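Local structure of putative endonuclease/exonuclease/phosphatase family protein (Bacteroides thetaiotaomicron, 3MPR) at residues A[52-55]-A[56-59]; A[274-278]-A[279-283]. The protein probably acts as a metal-dependent nuclease of the DNase I-like endonuclease/exonuclease/phosphatase family, cleaving phosphodiester bonds in nucleic acid. One frame throughout, in Å; residues are numbered along the deposited sequence.

Contact 1: residues A[52-55]-A[56-59]; sequences CFLH and QLKD
Three backbone bonds between F53, L54, H55 and the residues four places on, L57, K58 and D59, set the first turn of helix 54-63, a worked case of how a chain leaving a strand enters a helix. F53 is the N-cap residue, and its O accepts from L57 N at 3.2 Å. The next two bonds, K58 N to L54 O at 3.0 Å and D59 N to H55 O at 3.1 Å, carry the same i to i+4 pattern onward.

Apolar contacts flank this ladder. C52, still ahead of the helix, presses its CB against L57 CD2 at 3.5 Å, a tight fit for two carbons. With CG anti to the backbone N (chi1 178°), the end of L54 swings back toward the extended K58 chain, whose CE lies 3.9 Å from L54 CG; the lysine thus lends its aliphatic part to the leucine, with NZ running past CD2.

A flat group makes the third kind of contact. The H55 ring receives Q56 CG over one face, offset toward the rim and 4.0 Å from the ring centroid, a CH-pi contact. The far end of Q56 runs beside F53.

In the fold, L54, L57 and K58 lean on Y69 of strand 67-70, while Q56 and D59 face helix 28-41, where W28 NE1 donates to D59 OD2. Next to C52 is E51, which binds magnesium in a structure of this protein although no metal is bound to this chain; the helix starts just beyond that residue, after strand 46-50.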
loop_
_atom_site.group_PDB
_atom_site.type_symbol
_atom_site.label_atom_id
_atom_site.label_comp_id
_atom_site.label_asym_id
_atom_site.label_seq_id
_atom_site.Cartn_x
_atom_site.Cartn_y
_atom_site.Cartn_z
ATOM N N CYS A 52 -7.433 -12.935 17.399
ATOM C CA CYS A 52 -8.869 -12.664 17.355
ATOM C C CYS A 52 -9.691 -13.619 18.216
ATOM O O CYS A 52 -9.557 -14.828 18.112
ATOM C CB CYS A 52 -9.386 -12.763 15.927
ATOM S SG CYS A 52 -8.897 -11.369 14.895
ATOM N N PHE A 53 -10.577 -13.063 19.028
ATOM C CA PHE A 53 -11.614 -13.867 19.641
ATOM C C PHE A 53 -12.683 -14.079 18.581
ATOM O O PHE A 53 -12.695 -13.396 17.562
ATOM C CB PHE A 53 -12.183 -13.160 20.876
ATOM C CG PHE A 53 -11.219 -13.070 22.017
ATOM C CD1 PHE A 53 -10.837 -14.205 22.706
ATOM C CD2 PHE A 53 -10.717 -11.844 22.421
ATOM C CE1 PHE A 53 -9.954 -14.127 23.764
ATOM C CE2 PHE A 53 -9.831 -11.760 23.477
ATOM C CZ PHE A 53 -9.448 -12.903 24.149
ATOM N N LEU A 54 -13.583 -15.029 18.797
ATOM C CA LEU A 54 -14.569 -15.328 17.772
ATOM C C LEU A 54 -15.390 -14.099 17.374
ATOM O O LEU A 54 -15.710 -13.922 16.206
ATOM C CB LEU A 54 -15.497 -16.468 18.222
ATOM C CG LEU A 54 -16.620 -16.858 17.256
ATOM C CD1 LEU A 54 -16.065 -17.310 15.913
ATOM C CD2 LEU A 54 -17.516 -17.942 17.863
ATOM N N HIS A 55 -15.747 -13.251 18.334
ATOM C CA HIS A 55 -16.558 -12.094 17.982
ATOM C C HIS A 55 -15.832 -11.165 17.005
ATOM O O HIS A 55 -16.452 -10.601 16.105
ATOM C CB HIS A 55 -17.093 -11.348 19.213
ATOM C CG HIS A 55 -16.073 -10.527 19.942
ATOM N ND1 HIS A 55 -15.291 -11.036 20.956
ATOM C CD2 HIS A 55 -15.759 -9.214 19.852
ATOM C CE1 HIS A 55 -14.519 -10.080 21.440
ATOM N NE2 HIS A 55 -14.784 -8.963 20.786
ATOM N N GLN A 56 -14.518 -11.042 17.170
ATOM C CA GLN A 56 -13.699 -10.252 16.254
ATOM C C GLN A 56 -13.645 -10.870 14.853
ATOM O O GLN A 56 -13.611 -10.156 13.847
ATOM C CB GLN A 56 -12.282 -10.136 16.806
ATOM C CG GLN A 56 -12.177 -9.360 18.105
ATOM C CD GLN A 56 -10.754 -9.282 18.577
ATOM O OE1 GLN A 56 -9.968 -8.471 18.079
ATOM N NE2 GLN A 56 -10.398 -10.138 19.516
ATOM N N LEU A 57 -13.608 -12.199 14.783
ATOM C CA LEU A 57 -13.617 -12.880 13.488
ATOM C C LEU A 57 -14.920 -12.597 12.754
ATOM O O LEU A 57 -14.925 -12.371 11.541
ATOM C CB LEU A 57 -13.411 -14.388 13.667
ATOM C CG LEU A 57 -12.048 -14.804 14.240
ATOM C CD1 LEU A 57 -12.029 -16.305 14.473
ATOM C CD2 LEU A 57 -10.911 -14.392 13.284
ATOM N N LYS A 58 -16.033 -12.610 13.490
ATOM C CA LYS A 58 -17.339 -12.358 12.878
ATOM C C LYS A 58 -17.444 -10.922 12.360
ATOM O O LYS A 58 -18.002 -10.672 11.296
ATOM C CB LYS A 58 -18.462 -12.668 13.877
ATOM C CG LYS A 58 -18.685 -14.169 14.022
ATOM C CD LYS A 58 -19.678 -14.488 15.120
ATOM C CE LYS A 58 -19.878 -15.995 15.250
ATOM N NZ LYS A 58 -20.765 -16.274 16.421
ATOM N N ASP A 59 -16.901 -9.984 13.124
ATOM C CA ASP A 59 -16.835 -8.588 12.698
ATOM C C ASP A 59 -16.036 -8.457 11.411
ATOM O O ASP A 59 -16.420 -7.731 10.488
ATOM C CB ASP A 59 -16.140 -7.729 13.757
ATOM C CG ASP A 59 -16.899 -7.672 15.061
ATOM O OD1 ASP A 59 -18.105 -7.993 15.057
ATOM O OD2 ASP A 59 -16.280 -7.297 16.083
#

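Contact 2: residues A[274-278]-A[279-283]; sequences ARTPS and DHFPV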
loop_
_atom_site.group_PDB
_atom_site.type_symbol
_atom_site.label_atom_id
_atom_site.label_comp_id
_atom_site.label_asym_id
_atom_site.label_seq_id
_atom_site.Cartn_x
_atom_site.Cartn_y
_atom_site.Cartn_z
ATOM N N ALA A 274 -2.235 10.419 15.207
ATOM C CA ALA A 274 -2.141 9.211 14.405
ATOM C C ALA A 274 -2.444 8.006 15.275
ATOM O O ALA A 274 -2.103 7.987 16.456
ATOM C CB ALA A 274 -0.758 9.087 13.793
ATOM N N ARG A 275 -3.090 7.005 14.680
ATOM C CA ARG A 275 -3.401 5.748 15.356
ATOM C C ARG A 275 -3.017 4.626 14.409
ATOM O O ARG A 275 -3.242 4.742 13.205
ATOM C CB ARG A 275 -4.914 5.637 15.595
ATOM C CG ARG A 275 -5.487 6.611 16.605
ATOM C CD ARG A 275 -5.233 6.108 18.010
ATOM N NE ARG A 275 -5.755 7.027 19.021
ATOM C CZ ARG A 275 -5.597 6.850 20.329
ATOM N NH1 ARG A 275 -4.937 5.788 20.781
ATOM N NH2 ARG A 275 -6.094 7.735 21.185
ATOM N N THR A 276 -2.461 3.539 14.934
ATOM C CA THR A 276 -2.158 2.395 14.082
ATOM C C THR A 276 -3.359 1.444 14.130
ATOM O O THR A 276 -3.968 1.272 15.182
ATOM C CB THR A 276 -0.876 1.676 14.525
ATOM O OG1 THR A 276 -1.006 1.264 15.896
ATOM C CG2 THR A 276 0.324 2.598 14.374
ATOM N N PRO A 277 -3.725 0.855 12.982
ATOM C CA PRO A 277 -4.904 -0.020 12.923
ATOM C C PRO A 277 -4.756 -1.242 13.836
ATOM O O PRO A 277 -5.755 -1.730 14.344
ATOM C CB PRO A 277 -4.959 -0.433 11.451
ATOM C CG PRO A 277 -4.305 0.720 10.726
ATOM C CD PRO A 277 -3.198 1.169 11.643
ATOM N N SER A 278 -3.533 -1.720 14.036
ATOM C CA SER A 278 -3.277 -2.714 15.076
ATOM C C SER A 278 -1.935 -2.414 15.715
ATOM O O SER A 278 -1.243 -1.505 15.284
ATOM C CB SER A 278 -3.282 -4.136 14.514
ATOM O OG SER A 278 -3.016 -5.054 15.560
ATOM N N ASP A 279 -1.561 -3.161 16.747
ATOM C CA ASP A 279 -0.256 -2.918 17.352
ATOM C C ASP A 279 0.880 -3.646 16.628
ATOM O O ASP A 279 2.046 -3.568 17.033
ATOM C CB ASP A 279 -0.252 -3.144 18.874
ATOM C CG ASP A 279 -0.425 -4.593 19.261
ATOM O OD1 ASP A 279 -0.907 -5.390 18.429
ATOM O OD2 ASP A 279 -0.078 -4.928 20.415
ATOM N N HIS A 280 0.543 -4.329 15.535
ATOM C CA HIS A 280 1.557 -4.723 14.555
ATOM C C HIS A 280 1.243 -4.037 13.224
ATOM O O HIS A 280 0.122 -3.562 13.005
ATOM C CB HIS A 280 1.548 -6.232 14.316
ATOM C CG HIS A 280 1.933 -7.050 15.511
ATOM N ND1 HIS A 280 1.219 -7.041 16.693
ATOM C CD2 HIS A 280 2.937 -7.940 15.686
ATOM C CE1 HIS A 280 1.781 -7.879 17.550
ATOM N NE2 HIS A 280 2.823 -8.439 16.961
ATOM N N PHE A 281 2.224 -4.012 12.331
ATOM C CA PHE A 281 1.956 -3.684 10.934
ATOM C C PHE A 281 1.730 -4.976 10.164
ATOM O O PHE A 281 2.389 -5.963 10.443
ATOM C CB PHE A 281 3.139 -2.950 10.318
ATOM C CG PHE A 281 3.412 -1.615 10.949
ATOM C CD1 PHE A 281 2.421 -0.654 11.009
ATOM C CD2 PHE A 281 4.657 -1.320 11.473
ATOM C CE1 PHE A 281 2.659 0.573 11.586
ATOM C CE2 PHE A 281 4.899 -0.087 12.057
ATOM C CZ PHE A 281 3.896 0.853 12.113
ATOM N N PRO A 282 0.819 -4.961 9.172
ATOM C CA PRO A 282 0.694 -6.147 8.315
ATOM C C PRO A 282 1.940 -6.354 7.466
ATOM O O PRO A 282 2.580 -5.398 7.043
ATOM C CB PRO A 282 -0.495 -5.813 7.410
ATOM C CG PRO A 282 -0.610 -4.347 7.431
ATOM C CD PRO A 282 -0.098 -3.878 8.772
ATOM N N VAL A 283 2.285 -7.614 7.229
ATOM C CA VAL A 283 3.337 -7.939 6.294
ATOM C C VAL A 283 2.656 -8.473 5.037
ATOM O O VAL A 283 1.875 -9.415 5.112
ATOM C CB VAL A 283 4.274 -9.029 6.855
ATOM C CG1 VAL A 283 5.231 -9.520 5.771
ATOM C CG2 VAL A 283 5.048 -8.514 8.082
HETATM O O HOH W 1 -1.387 -1.738 11.652
#
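S278 O is approached within its own turn by T276 OG1, which donates to it at 2.8 Å from above the carbonyl plane, and N215 ND2 adds a weak bond from outside. A water spans the bend: it accepts from S278 N at 3.2 Å and donates to H280 O at 2.7 Å, joining two backbone groups across the turn.

Beyond the bend, H280 ND1 donates to D279 OD1 at 3.2 Å. The carboxylate oxygen lies close to the imidazole plane, yet the histidine meets it from well above the carboxylate plane, 64° out. D279 CG sits between its backbone N and carbonyl carbon (chi1 69°), which swings the carboxylate to the ring's edge. The apolar part is slight: T276 CG2 comes to F281 CE1 at 4.2 Å, the two side chains crossing at about a right angle.

S278 OG is bonded to N13 O, and F214 stacks edge-to-face on H280. The H280 side chain lies about 5 Å from that of the magnesium-binding E51, empty of metal in this chain, and the bond to D279 would probably restrain the imidazole's rotation there.

Overall arrangement
Both contacts are local stretches next to strands of the same seven-stranded sheet: contact 1 follows strand 46-50, and contact 2 leads into strand 283-289. Their centres lie 18 Å apart and their nearest atoms about 8 Å, without touching, but E51 lies near both, by way of C52 and H280. Contact 1 is partly buried and builds regular helix, relying on repeated backbone bonds and aliphatic packing. In contact 2 every touching residue is buried in irregular chain, and side-chain hydroxyls, a carboxylate and a water do the work that helical bonds do in contact 1. Helix 28-41 borders both.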